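Local coordinates for sporulation-control protein spo0M (Bacillus subtilis, PDB 5CL2) that controls the expression of spo0A and is required for the cell to pass the morphological stage 0 of sporulation, at residues A[20-23]-A[24-27]; A[77-80]-A[81-85]; A[91-94]-A[95-99]. All blocks are in the same frame, centred on the assembly; numbering follows the deposited sequence.

Interaction 1. Residues A[20-23]-A[24-27]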
# COMPACT_ATOMS: atom_id res chain seq x y z
N ALA A 20 0.86 -22.11 -12.46
CA ALA A 20 1.58 -20.88 -12.86
C ALA A 20 0.65 -19.75 -13.28
O ALA A 20 -0.26 -19.92 -14.10
CB ALA A 20 2.56 -21.18 -13.99
N TYR A 21 0.92 -18.56 -12.74
CA TYR A 21 0.12 -17.37 -13.02
C TYR A 21 1.02 -16.14 -13.11
O TYR A 21 2.14 -16.13 -12.58
CB TYR A 21 -0.92 -17.16 -11.92
CG TYR A 21 -1.95 -18.26 -11.78
CD1 TYR A 21 -1.72 -19.36 -10.96
CD2 TYR A 21 -3.16 -18.17 -12.45
CE1 TYR A 21 -2.69 -20.37 -10.82
CE2 TYR A 21 -4.14 -19.17 -12.31
CZ TYR A 21 -3.89 -20.26 -11.50
OH TYR A 21 -4.86 -21.24 -11.38
N PHE A 22 0.55 -15.07 -13.74
CA PHE A 22 1.26 -13.82 -13.52
C PHE A 22 0.28 -12.83 -12.89
O PHE A 22 -0.93 -13.09 -12.90
CB PHE A 22 1.91 -13.30 -14.82
CG PHE A 22 0.97 -13.13 -15.97
CD1 PHE A 22 0.23 -11.96 -16.10
CD2 PHE A 22 0.85 -14.11 -16.95
CE1 PHE A 22 -0.63 -11.77 -17.18
CE2 PHE A 22 -0.00 -13.93 -18.02
CZ PHE A 22 -0.75 -12.76 -18.14
N PRO A 23 0.81 -11.77 -12.25
CA PRO A 23 -0.05 -10.81 -11.54
C PRO A 23 -1.21 -10.29 -12.37
O PRO A 23 -1.05 -9.97 -13.55
CB PRO A 23 0.92 -9.68 -11.17
CG PRO A 23 2.21 -10.38 -10.98
CD PRO A 23 2.24 -11.49 -12.01
N GLY A 24 -2.38 -10.21 -11.74
CA GLY A 24 -3.57 -9.71 -12.40
C GLY A 24 -4.44 -10.84 -12.93
O GLY A 24 -5.63 -10.66 -13.16
N GLU A 25 -3.84 -12.01 -13.11
CA GLU A 25 -4.56 -13.16 -13.61
C GLU A 25 -5.42 -13.74 -12.49
O GLU A 25 -5.09 -13.60 -11.31
CB GLU A 25 -3.58 -14.20 -14.16
CG GLU A 25 -4.22 -15.51 -14.64
CD GLU A 25 -3.35 -16.26 -15.65
OE1 GLU A 25 -2.17 -15.88 -15.85
OE2 GLU A 25 -3.88 -17.22 -16.26
N GLU A 26 -6.54 -14.35 -12.86
CA GLU A 26 -7.44 -14.99 -11.91
C GLU A 26 -7.00 -16.41 -11.59
O GLU A 26 -6.82 -17.23 -12.48
CB GLU A 26 -8.85 -15.04 -12.44
CG GLU A 26 -9.81 -14.05 -11.81
CD GLU A 26 -11.23 -14.49 -12.03
OE1 GLU A 26 -11.42 -15.69 -12.33
OE2 GLU A 26 -12.16 -13.65 -11.92
N VAL A 27 -6.82 -16.70 -10.31
CA VAL A 27 -6.57 -18.05 -9.84
C VAL A 27 -7.91 -18.76 -9.54
O VAL A 27 -8.77 -18.22 -8.83
CB VAL A 27 -5.68 -18.07 -8.57
CG1 VAL A 27 -5.40 -19.52 -8.13
CG2 VAL A 27 -4.38 -17.31 -8.82
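A type II beta turn from Phe22 to Glu25 carries the chain from the short strand 20-21 into strand 26-34, and Tyr21, Glu25 and Val27 pack together beside it. The turn is closed by one backbone hydrogen bond, Glu25 N to Phe22 O at 3.1 Å. Gly24 takes the third position with positive phi (97°). A side chain there would clash with the carbonyl O of Pro23.

The Tyr21 ring packs against the segment after the turn. Its CG is anti to the carbonyl carbon (chi1 -63°), which lays the ring along the start of strand 26-34. Val27 CG2 sits over the centre of one ring face, 3.7 Å from the centroid of the Tyr21 ring, in a CH-pi contact almost exactly on the ring normal. The other Val27 methyl, CG1, lies 3.8 Å from Tyr21 CZ. At the edge of the same ring, in its plane, Glu25 CG comes within 3.6 Å of Tyr21 CD2. Glu25 is extended, and its OE1 stands over a face of the Phe22 ring, off toward the rim, 3.6 Å from Phe22 CE2. The other carboxylate oxygen, Glu25 OE2, forms a salt bridge with Lys18. Replacing Tyr21 by an alanine would probably leave Val27 CG2 without its ring face and the methylene chain of Glu25 freer to move.

Tyr21 pairs through its backbone with strand 120-128, at the edge of the five-stranded sheet. Val27 pairs with Phe91 of strand 84-92, in the three-stranded sheet. Leu93 packs on both side chains.

Interaction 2. Residues A[77-80]-A[81-85]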
# COMPACT_ATOMS: atom_id res chain seq x y z
N PHE A 77 -20.04 -24.92 8.72
CA PHE A 77 -20.91 -26.05 8.39
C PHE A 77 -20.47 -27.28 9.18
O PHE A 77 -19.35 -27.34 9.66
CB PHE A 77 -20.88 -26.36 6.88
CG PHE A 77 -19.56 -26.94 6.39
CD1 PHE A 77 -18.48 -26.10 6.07
CD2 PHE A 77 -19.41 -28.31 6.20
CE1 PHE A 77 -17.28 -26.62 5.60
CE2 PHE A 77 -18.21 -28.83 5.73
CZ PHE A 77 -17.14 -27.97 5.43
N THR A 78 -21.35 -28.26 9.33
CA THR A 78 -20.97 -29.51 9.98
C THR A 78 -20.72 -30.58 8.93
O THR A 78 -21.49 -30.72 7.97
CB THR A 78 -22.02 -29.96 10.99
OG1 THR A 78 -22.12 -28.97 12.01
CG2 THR A 78 -21.60 -31.25 11.66
N ILE A 79 -19.61 -31.29 9.09
CA ILE A 79 -19.27 -32.32 8.14
C ILE A 79 -19.44 -33.65 8.85
O ILE A 79 -18.95 -33.84 9.98
CB ILE A 79 -17.83 -32.14 7.57
CG1 ILE A 79 -17.61 -33.03 6.35
CG2 ILE A 79 -16.76 -32.31 8.66
CD1 ILE A 79 -16.39 -32.70 5.59
N GLN A 80 -20.14 -34.58 8.18
CA GLN A 80 -20.41 -35.89 8.79
C GLN A 80 -19.28 -36.83 8.44
O GLN A 80 -18.48 -36.52 7.54
CB GLN A 80 -21.75 -36.49 8.29
CG GLN A 80 -22.97 -35.63 8.51
CD GLN A 80 -23.19 -35.35 9.98
OE1 GLN A 80 -23.12 -36.25 10.82
NE2 GLN A 80 -23.40 -34.07 10.30
N PRO A 81 -19.17 -37.96 9.18
CA PRO A 81 -18.02 -38.84 8.99
C PRO A 81 -17.86 -39.32 7.56
O PRO A 81 -18.82 -39.80 6.96
CB PRO A 81 -18.30 -40.00 9.94
CG PRO A 81 -19.39 -39.57 10.83
CD PRO A 81 -19.90 -38.25 10.43
N GLY A 82 -16.64 -39.17 7.04
CA GLY A 82 -16.26 -39.61 5.71
C GLY A 82 -16.87 -38.79 4.58
O GLY A 82 -16.61 -39.05 3.41
N GLU A 83 -17.67 -37.78 4.94
CA GLU A 83 -18.40 -36.98 3.96
C GLU A 83 -17.51 -36.01 3.16
O GLU A 83 -16.60 -35.39 3.70
CB GLU A 83 -19.50 -36.20 4.67
CG GLU A 83 -20.58 -35.65 3.76
CD GLU A 83 -21.67 -34.98 4.57
OE1 GLU A 83 -21.39 -33.93 5.18
OE2 GLU A 83 -22.81 -35.52 4.63
N GLU A 84 -17.83 -35.86 1.88
CA GLU A 84 -17.03 -35.09 0.95
C GLU A 84 -17.77 -33.83 0.51
O GLU A 84 -18.96 -33.88 0.19
CB GLU A 84 -16.66 -35.92 -0.28
CG GLU A 84 -15.81 -37.15 0.07
CD GLU A 84 -15.41 -37.96 -1.15
OE1 GLU A 84 -15.85 -37.59 -2.27
OE2 GLU A 84 -14.72 -38.98 -0.99
N HIS A 85 -17.07 -32.71 0.56
CA HIS A 85 -17.60 -31.40 0.19
C HIS A 85 -16.62 -30.76 -0.79
O HIS A 85 -15.41 -30.96 -0.65
CB HIS A 85 -17.77 -30.53 1.43
CG HIS A 85 -18.85 -31.01 2.36
ND1 HIS A 85 -20.00 -30.29 2.58
CD2 HIS A 85 -18.90 -32.09 3.15
CE1 HIS A 85 -20.74 -30.94 3.46
NE2 HIS A 85 -20.10 -32.03 3.83
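The His85 ring lies across Phe77 and Ile79, and its NE2 points at the carboxylate of Glu83. Phe77 and His85 run past one another head to tail. Phe77 CE2 stands over the centre of one face of the imidazole, 3.9 Å from His85 ND1. The ring planes are 37° apart, so the pair is oblique. Ile79 also runs opposite to His85. A chi1 of -167° swings Ile79 CG1 toward His85, and Ile79 CD1 comes within 3.6 Å of His85 CD2. Ile79 CD1 also lies 3.3 Å from Glu83 O.

The Glu83 and Gln80 chains extend alongside each other in the same sense, with amide and carboxylate planes steeply inclined. The extended Glu83 chain brings OE1 into the ring plane of His85. His85 NE2 donates to Glu83 OE1 at 2.7 Å, approaching from above the carboxylate plane. A weak but nearly straight bond from Gln80 N reaches Glu83 OE1 at 3.3 Å. One good and one weak bond meet on Glu83 OE1, which probably limits the turning of the carboxylate; the first also steadies the imidazole. The nearby carboxylate would be expected to favour a protonated imidazole.

The backbone here makes a type II beta turn from Gln80 to Glu83, closed by Glu83 N to Gln80 O at 3.0 Å. Gly82 has the positive phi of its third position.

The turn joins strand 60-79 to strand 84-92. Phe77 and Ile79 pair with strand 40-57 in the five-stranded sheet and pack on Ile42. His85 pairs with Val33 of strand 26-34 in the three-stranded sheet.

Interaction 3. Residues A[91-94]-A[95-99]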
# COMPACT_ATOMS: atom_id res chain seq x y z
N PHE A 91 -9.98 -16.01 -7.21
CA PHE A 91 -9.49 -14.73 -6.71
C PHE A 91 -8.46 -14.17 -7.66
O PHE A 91 -7.87 -14.90 -8.44
CB PHE A 91 -8.89 -14.85 -5.30
CG PHE A 91 -7.58 -15.62 -5.24
CD1 PHE A 91 -7.58 -17.01 -5.11
CD2 PHE A 91 -6.37 -14.94 -5.27
CE1 PHE A 91 -6.39 -17.73 -5.04
CE2 PHE A 91 -5.16 -15.64 -5.21
CZ PHE A 91 -5.17 -17.04 -5.09
N THR A 92 -8.25 -12.87 -7.59
CA THR A 92 -7.30 -12.26 -8.48
C THR A 92 -5.97 -12.10 -7.78
O THR A 92 -5.91 -11.63 -6.64
CB THR A 92 -7.81 -10.91 -8.96
OG1 THR A 92 -9.13 -11.09 -9.50
CG2 THR A 92 -6.89 -10.33 -10.03
N LEU A 93 -4.91 -12.52 -8.46
CA LEU A 93 -3.54 -12.31 -7.99
C LEU A 93 -3.26 -10.82 -7.97
O LEU A 93 -3.26 -10.17 -9.03
CB LEU A 93 -2.56 -13.03 -8.91
CG LEU A 93 -1.36 -13.77 -8.34
CD1 LEU A 93 -1.83 -14.97 -7.57
CD2 LEU A 93 -0.41 -14.19 -9.46
N PRO A 94 -3.00 -10.26 -6.78
CA PRO A 94 -2.69 -8.82 -6.64
C PRO A 94 -1.52 -8.42 -7.54
O PRO A 94 -0.67 -9.26 -7.82
CB PRO A 94 -2.33 -8.66 -5.16
CG PRO A 94 -3.08 -9.82 -4.48
CD PRO A 94 -3.08 -10.96 -5.48
N LEU A 95 -1.48 -7.18 -8.00
CA LEU A 95 -0.41 -6.74 -8.90
C LEU A 95 0.96 -6.61 -8.21
O LEU A 95 1.99 -6.54 -8.90
CB LEU A 95 -0.78 -5.40 -9.54
CG LEU A 95 -1.92 -5.50 -10.56
CD1 LEU A 95 -2.23 -4.15 -11.22
CD2 LEU A 95 -1.56 -6.54 -11.60
N ASP A 96 0.98 -6.58 -6.89
CA ASP A 96 2.26 -6.51 -6.17
C ASP A 96 2.76 -7.91 -5.75
O ASP A 96 3.69 -8.02 -4.95
CB ASP A 96 2.18 -5.57 -4.96
CG ASP A 96 0.94 -5.84 -4.11
OD1 ASP A 96 0.21 -6.78 -4.49
OD2 ASP A 96 0.71 -5.17 -3.07
N THR A 97 2.09 -8.98 -6.20
CA THR A 97 2.60 -10.34 -6.01
C THR A 97 4.00 -10.48 -6.63
O THR A 97 4.17 -10.19 -7.81
CB THR A 97 1.68 -11.40 -6.66
OG1 THR A 97 0.36 -11.30 -6.12
CG2 THR A 97 2.21 -12.81 -6.44
N PRO A 98 4.98 -10.97 -5.85
CA PRO A 98 6.35 -11.05 -6.36
C PRO A 98 6.46 -12.15 -7.41
O PRO A 98 5.65 -13.09 -7.42
CB PRO A 98 7.18 -11.45 -5.14
CG PRO A 98 6.21 -11.47 -3.98
CD PRO A 98 4.86 -11.63 -4.54
N ILE A 99 7.45 -12.02 -8.28
CA ILE A 99 7.74 -12.98 -9.33
C ILE A 99 8.52 -14.14 -8.71
O ILE A 99 9.41 -13.90 -7.88
CB ILE A 99 8.56 -12.31 -10.47
CG1 ILE A 99 7.67 -11.35 -11.26
CG2 ILE A 99 9.19 -13.34 -11.40
CD1 ILE A 99 8.47 -10.25 -11.98
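Two hydrogen bonds end on the carbonyl oxygen of Pro94, both from Thr97. The backbone bond, Thr97 N to Pro94 O, is 3.2 Å long. Its donor lies well above the carbonyl plane. The side-chain bond, Thr97 OG1 to Pro94 O, is shorter at 2.8 Å, and its donor is tilted only 29° from that plane. Both donors come from the same face. With chi1 at -58°, OG1 stands beside the backbone N of Thr97, and both can reach one acceptor.

The backbone bond closes a type I beta turn from Pro94 to Thr97. This turn follows strand 84-92 of the three-stranded sheet and starts the loop that leads to strand 106-114 of the five-stranded sheet.

Van der Waals packing gathers round the same hydroxyl. Pro94 CD is 3.5 Å from Thr97 OG1. Leu93 meets Thr97 at about a right angle, with Leu93 CG 3.7 Å from Thr97 OG1. Leu49 of strand 40-57 packs on Leu93, Pro94 and Thr97. Asp96 OD1 packs against Pro94 CB at 3.2 Å.

The charged contact is the salt bridge from Asp96 OD2 to Arg162. At the subunit interface, Leu95 N is hydrogen-bonded to Gln160 OE1 of the second subunit, and that glutamine also packs on Pro94.

How the interactions relate
From the N terminus, interaction 1 closes the turn between strands 20-21 and 26-34. Interaction 2 then closes the turn between strands 60-79 and 84-92. Interaction 3 closes the first turn after strand 84-92. The three follow in series; none nests in or crosses another. Interactions 1 and 3 touch, with centres about 7 Å apart. Gly24 N meets Leu93 O at 2.9 Å, a probable hydrogen bond. Interactions 2 and 3 mark the two ends of strand 84-92, with centres about 33 Å apart. Interactions 1 and 2 are direct links between the three- and five-stranded sheets, and interaction 3 begins another, consistent with the arrestin-like family.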